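Local coordinates for protein probable glutaredoxin ssr2061 (PDB 4MJE) that probably acts as a glutathione-disulfide oxidoreductase, reducing low-molecular-weight disulfides and proteins with electrons supplied from NADPH through glutathione reductase and glutathione, at residues I18-W23 against V41-Y46. The protein carries 1 engineered substitution. Numbering follows the deposited sequence.
Sequences IEIYTW and VEFQEY
Matching first torsions, with CG anti to the carbonyl carbon (chi1 -60° in Tyr21, -55° in Tyr46), turn both rings the same way on the sheet face that these paired residues share, and there Tyr46 sets its edge against the face of Tyr21. The strands are the parallel pair of a beta-alpha-beta unit of the thioredoxin-like glutaredoxin fold, connected through helix 27-39. Their register is fixed by a backbone ladder in which Ile20 N donates to Gln44 O and Ile20 O receives Tyr46 N at 2.7 Å; Gln44 N to Ile18 O and Thr22 N to Tyr46 O extend it on either side. The T-shaped assignment of the tyrosines rests on planes 68° apart and on Tyr46 CD2, which stands over the centre of the Tyr21 ring, 3.6 Å from its CE1. At the far end of the Tyr46 ring, Tyr46 OH donates to the anti lone pair of Glu19 OE1 at 2.6 Å, the carboxylate turned nearly perpendicular to the ring. Arg61 ties this cluster to helix 52-61 by a salt bridge to Glu19 OE2 and a hydrogen bond to Tyr21 OH. With an alanine in place of Tyr46, Glu19 OE1 is likely to lose its hydroxyl donor and Tyr21 the edge that covers one face of its ring. On the opposite sheet face, Ile20 CG2 lies 3.9 Å from Phe43 CD1, and both side chains also touch helix 27-39. Ile18 CG2 packs on Phe43 CB at 3.6 Å, while a water accepts from Ile18 N and donates to Glu42 O. Beyond Ile20, the extended Glu45 chain reaches Thr22, and Thr22 OG1 donates to the anti lone pair of Glu45 OE2 at 2.7 Å.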
ATOM      1  N   ILE A  18       2.179   4.560  -0.952  1.00  4.57           N
ATOM      2  CA  ILE A  18       1.629   3.227  -0.771  1.00  4.28           C
ATOM      3  C   ILE A  18       2.085   2.685   0.571  1.00  3.71           C
ATOM      4  O   ILE A  18       3.280   2.630   0.849  1.00  4.51           O
ATOM      5  CB  ILE A  18       2.062   2.284  -1.904  1.00  5.03           C
ATOM      6  CG1 ILE A  18       1.621   2.860  -3.260  1.00  6.16           C
ATOM      7  CG2 ILE A  18       1.476   0.898  -1.699  1.00  5.78           C
ATOM      8  CD1 ILE A  18       2.220   2.179  -4.470  1.00  8.63           C
ATOM      9  N   GLU A  19       1.124   2.314   1.420  1.00  3.38           N
ATOM     10  CA  GLU A  19       1.391   1.871   2.783  1.00  3.16           C
ATOM     11  C   GLU A  19       0.710   0.544   3.047  1.00  3.24           C
ATOM     12  O   GLU A  19      -0.453   0.351   2.670  1.00  4.19           O
ATOM     13  CB  GLU A  19       0.855   2.867   3.811  1.00  4.13           C
ATOM     14  CG  GLU A  19       1.386   4.275   3.665  1.00  4.76           C
ATOM     15  CD  GLU A  19       0.540   5.264   4.431  1.00  4.82           C
ATOM     16  OE1 GLU A  19       0.900   5.614   5.576  1.00  5.55           O
ATOM     17  OE2 GLU A  19      -0.501   5.692   3.900  1.00  7.65           O
ATOM     18  N   ILE A  20       1.430  -0.351   3.706  1.00  2.88           N
ATOM     19  CA  ILE A  20       0.821  -1.598   4.152  1.00  2.57           C
ATOM     20  C   ILE A  20       1.264  -1.927   5.568  1.00  3.31           C
ATOM     21  O   ILE A  20       2.463  -1.926   5.860  1.00  3.42           O
ATOM     22  CB  ILE A  20       1.142  -2.777   3.189  1.00  2.73           C
ATOM     23  CG1 ILE A  20       0.419  -4.043   3.656  1.00  2.77           C
ATOM     24  CG2 ILE A  20       2.652  -3.012   3.023  1.00  3.74           C
ATOM     25  CD1 ILE A  20       0.466  -5.182   2.689  1.00  4.66           C
ATOM     26  N   TYR A  21       0.279  -2.141   6.446  1.00  3.54           N
ATOM     27  CA  TYR A  21       0.510  -2.580   7.812  1.00  3.33           C
ATOM     28  C   TYR A  21       0.469  -4.109   7.868  1.00  3.47           C
ATOM     29  O   TYR A  21      -0.443  -4.741   7.319  1.00  3.78           O
ATOM     30  CB  TYR A  21      -0.549  -2.049   8.784  1.00  4.38           C
ATOM     31  CG  TYR A  21      -0.710  -0.553   8.923  1.00  3.57           C
ATOM     32  CD1 TYR A  21      -0.329   0.105  10.086  1.00  4.62           C
ATOM     33  CD2 TYR A  21      -1.345   0.196   7.933  1.00  4.47           C
ATOM     34  CE1 TYR A  21      -0.541   1.472  10.236  1.00  4.25           C
ATOM     35  CE2 TYR A  21      -1.553   1.553   8.083  1.00  4.77           C
ATOM     36  CZ  TYR A  21      -1.155   2.168   9.222  1.00  4.41           C
ATOM     37  OH  TYR A  21      -1.401   3.513   9.370  1.00  5.75           O
ATOM     38  N   THR A  22       1.458  -4.703   8.532  1.00  3.77           N
ATOM     39  CA  THR A  22       1.602  -6.151   8.510  1.00  3.15           C
ATOM     40  C   THR A  22       2.071  -6.712   9.850  1.00  3.64           C
ATOM     41  O   THR A  22       2.617  -6.000  10.692  1.00  4.07           O
ATOM     42  CB  THR A  22       2.690  -6.582   7.512  1.00  3.55           C
ATOM     43  OG1 THR A  22       3.937  -6.074   7.971  1.00  4.33           O
ATOM     44  CG2 THR A  22       2.438  -6.088   6.113  1.00  4.43           C
ATOM     45  N   TRP A  23       1.865  -8.024  10.007  1.00  3.71           N
ATOM     46  CA  TRP A  23       2.773  -8.848  10.784  1.00  4.90           C
ATOM     47  C   TRP A  23       3.605  -9.631   9.765  1.00  3.64           C
ATOM     48  O   TRP A  23       3.077 -10.127   8.775  1.00  4.62           O
ATOM     49  CB  TRP A  23       2.015  -9.785  11.741  1.00  3.51           C
ATOM     50  CG  TRP A  23       1.712  -9.170  13.062  1.00  3.00           C
ATOM     51  CD1 TRP A  23       1.705  -7.836  13.359  1.00  3.87           C
ATOM     52  CD2 TRP A  23       1.372  -9.861  14.278  1.00  4.63           C
ATOM     53  NE1 TRP A  23       1.388  -7.654  14.686  1.00  4.39           N
ATOM     54  CE2 TRP A  23       1.183  -8.882  15.269  1.00  4.35           C
ATOM     55  CE3 TRP A  23       1.205 -11.213  14.619  1.00  3.99           C
ATOM     56  CZ2 TRP A  23       0.845  -9.206  16.582  1.00  4.32           C
ATOM     57  CZ3 TRP A  23       0.856 -11.526  15.917  1.00  4.61           C
ATOM     58  CH2 TRP A  23       0.679 -10.531  16.879  1.00  5.46           C
ATOM     59  N   VAL A  41       6.426  -1.535  -7.555  1.00  5.65           N
ATOM     60  CA  VAL A  41       6.222  -0.199  -7.006  1.00  6.43           C
ATOM     61  C   VAL A  41       7.012  -0.004  -5.717  1.00  6.25           C
ATOM     62  O   VAL A  41       7.357  -0.949  -5.008  1.00  8.66           O
ATOM     63  CB  VAL A  41       4.719   0.041  -6.734  1.00  6.76           C
ATOM     64  CG1 VAL A  41       3.937  -0.034  -8.041  1.00  9.35           C
ATOM     65  CG2 VAL A  41       4.189  -0.963  -5.681  1.00  6.71           C
ATOM     66  N   GLU A  42       7.297   1.252  -5.442  1.00  6.28           N
ATOM     67  CA  GLU A  42       7.921   1.647  -4.200  1.00  6.27           C
ATOM     68  C   GLU A  42       6.838   1.756  -3.139  1.00  5.34           C
ATOM     69  O   GLU A  42       5.806   2.394  -3.384  1.00  6.63           O
ATOM     70  CB  GLU A  42       8.571   3.005  -4.424  1.00  9.81           C
ATOM     71  CG  GLU A  42       9.133   3.655  -3.193  1.00 12.63           C
ATOM     72  CD  GLU A  42       9.435   5.131  -3.397  1.00 14.53           C
ATOM     73  OE1 GLU A  42       8.887   5.750  -4.347  1.00 18.41           O
ATOM     74  OE2 GLU A  42      10.229   5.680  -2.603  1.00 19.40           O
ATOM     75  N   PHE A  43       7.044   1.144  -1.982  1.00  4.33           N
ATOM     76  CA  PHE A  43       6.026   1.170  -0.943  1.00  4.84           C
ATOM     77  C   PHE A  43       6.645   1.064   0.449  1.00  5.27           C
ATOM     78  O   PHE A  43       7.790   0.620   0.604  1.00  5.48           O
ATOM     79  CB  PHE A  43       4.934   0.107  -1.169  1.00  6.58           C
ATOM     80  CG  PHE A  43       5.383  -1.315  -0.979  1.00  5.03           C
ATOM     81  CD1 PHE A  43       5.188  -1.957   0.236  1.00  6.55           C
ATOM     82  CD2 PHE A  43       5.952  -2.029  -2.021  1.00  5.82           C
ATOM     83  CE1 PHE A  43       5.568  -3.263   0.405  1.00  5.80           C
ATOM     84  CE2 PHE A  43       6.343  -3.336  -1.847  1.00  6.04           C
ATOM     85  CZ  PHE A  43       6.135  -3.957  -0.632  1.00  5.59           C
ATOM     86  N   GLN A  44       5.883   1.481   1.456  1.00  4.59           N
ATOM     87  CA  GLN A  44       6.315   1.485   2.854  1.00  4.64           C
ATOM     88  C   GLN A  44       5.527   0.414   3.603  1.00  3.78           C
ATOM     89  O   GLN A  44       4.287   0.382   3.553  1.00  5.38           O
ATOM     90  CB  GLN A  44       6.064   2.866   3.465  1.00  5.00           C
ATOM     91  CG  GLN A  44       6.813   3.132   4.748  1.00  5.53           C
ATOM     92  CD  GLN A  44       8.299   3.301   4.548  1.00  5.67           C
ATOM     93  OE1 GLN A  44       8.777   3.435   3.422  1.00  6.36           O
ATOM     94  NE2 GLN A  44       9.042   3.320   5.651  1.00  6.63           N
ATOM     95  N   GLU A  45       6.244  -0.466   4.289  1.00  3.96           N
ATOM     96  CA  GLU A  45       5.614  -1.496   5.099  1.00  4.63           C
ATOM     97  C   GLU A  45       5.782  -1.137   6.568  1.00  4.28           C
ATOM     98  O   GLU A  45       6.898  -0.936   7.052  1.00  5.83           O
ATOM     99  CB  GLU A  45       6.269  -2.855   4.838  1.00  4.26           C
ATOM    100  CG  GLU A  45       5.786  -3.955   5.793  1.00  4.17           C
ATOM    101  CD  GLU A  45       6.541  -5.262   5.689  1.00  6.39           C
ATOM    102  OE1 GLU A  45       7.584  -5.354   4.986  1.00  9.97           O
ATOM    103  OE2 GLU A  45       6.086  -6.236   6.328  1.00  4.66           O
ATOM    104  N   TYR A  46       4.656  -1.057   7.271  1.00  4.28           N
ATOM    105  CA  TYR A  46       4.676  -0.849   8.706  1.00  3.80           C
ATOM    106  C   TYR A  46       4.553  -2.240   9.328  1.00  3.87           C
ATOM    107  O   TYR A  46       3.464  -2.767   9.474  1.00  4.26           O
ATOM    108  CB  TYR A  46       3.516   0.048   9.120  1.00  4.49           C
ATOM    109  CG  TYR A  46       3.453   1.357   8.398  1.00  3.65           C
ATOM    110  CD1 TYR A  46       4.602   2.100   8.142  1.00  4.17           C
ATOM    111  CD2 TYR A  46       2.251   1.876   7.980  1.00  4.56           C
ATOM    112  CE1 TYR A  46       4.546   3.322   7.501  1.00  3.97           C
ATOM    113  CE2 TYR A  46       2.192   3.079   7.333  1.00  3.91           C
ATOM    114  CZ  TYR A  46       3.342   3.809   7.099  1.00  4.81           C
ATOM    115  OH  TYR A  46       3.322   5.030   6.474  1.00  5.15           O
TER
HETATM  116  O   HOH W   1       4.926   4.646  -1.940  1.00  6.18           O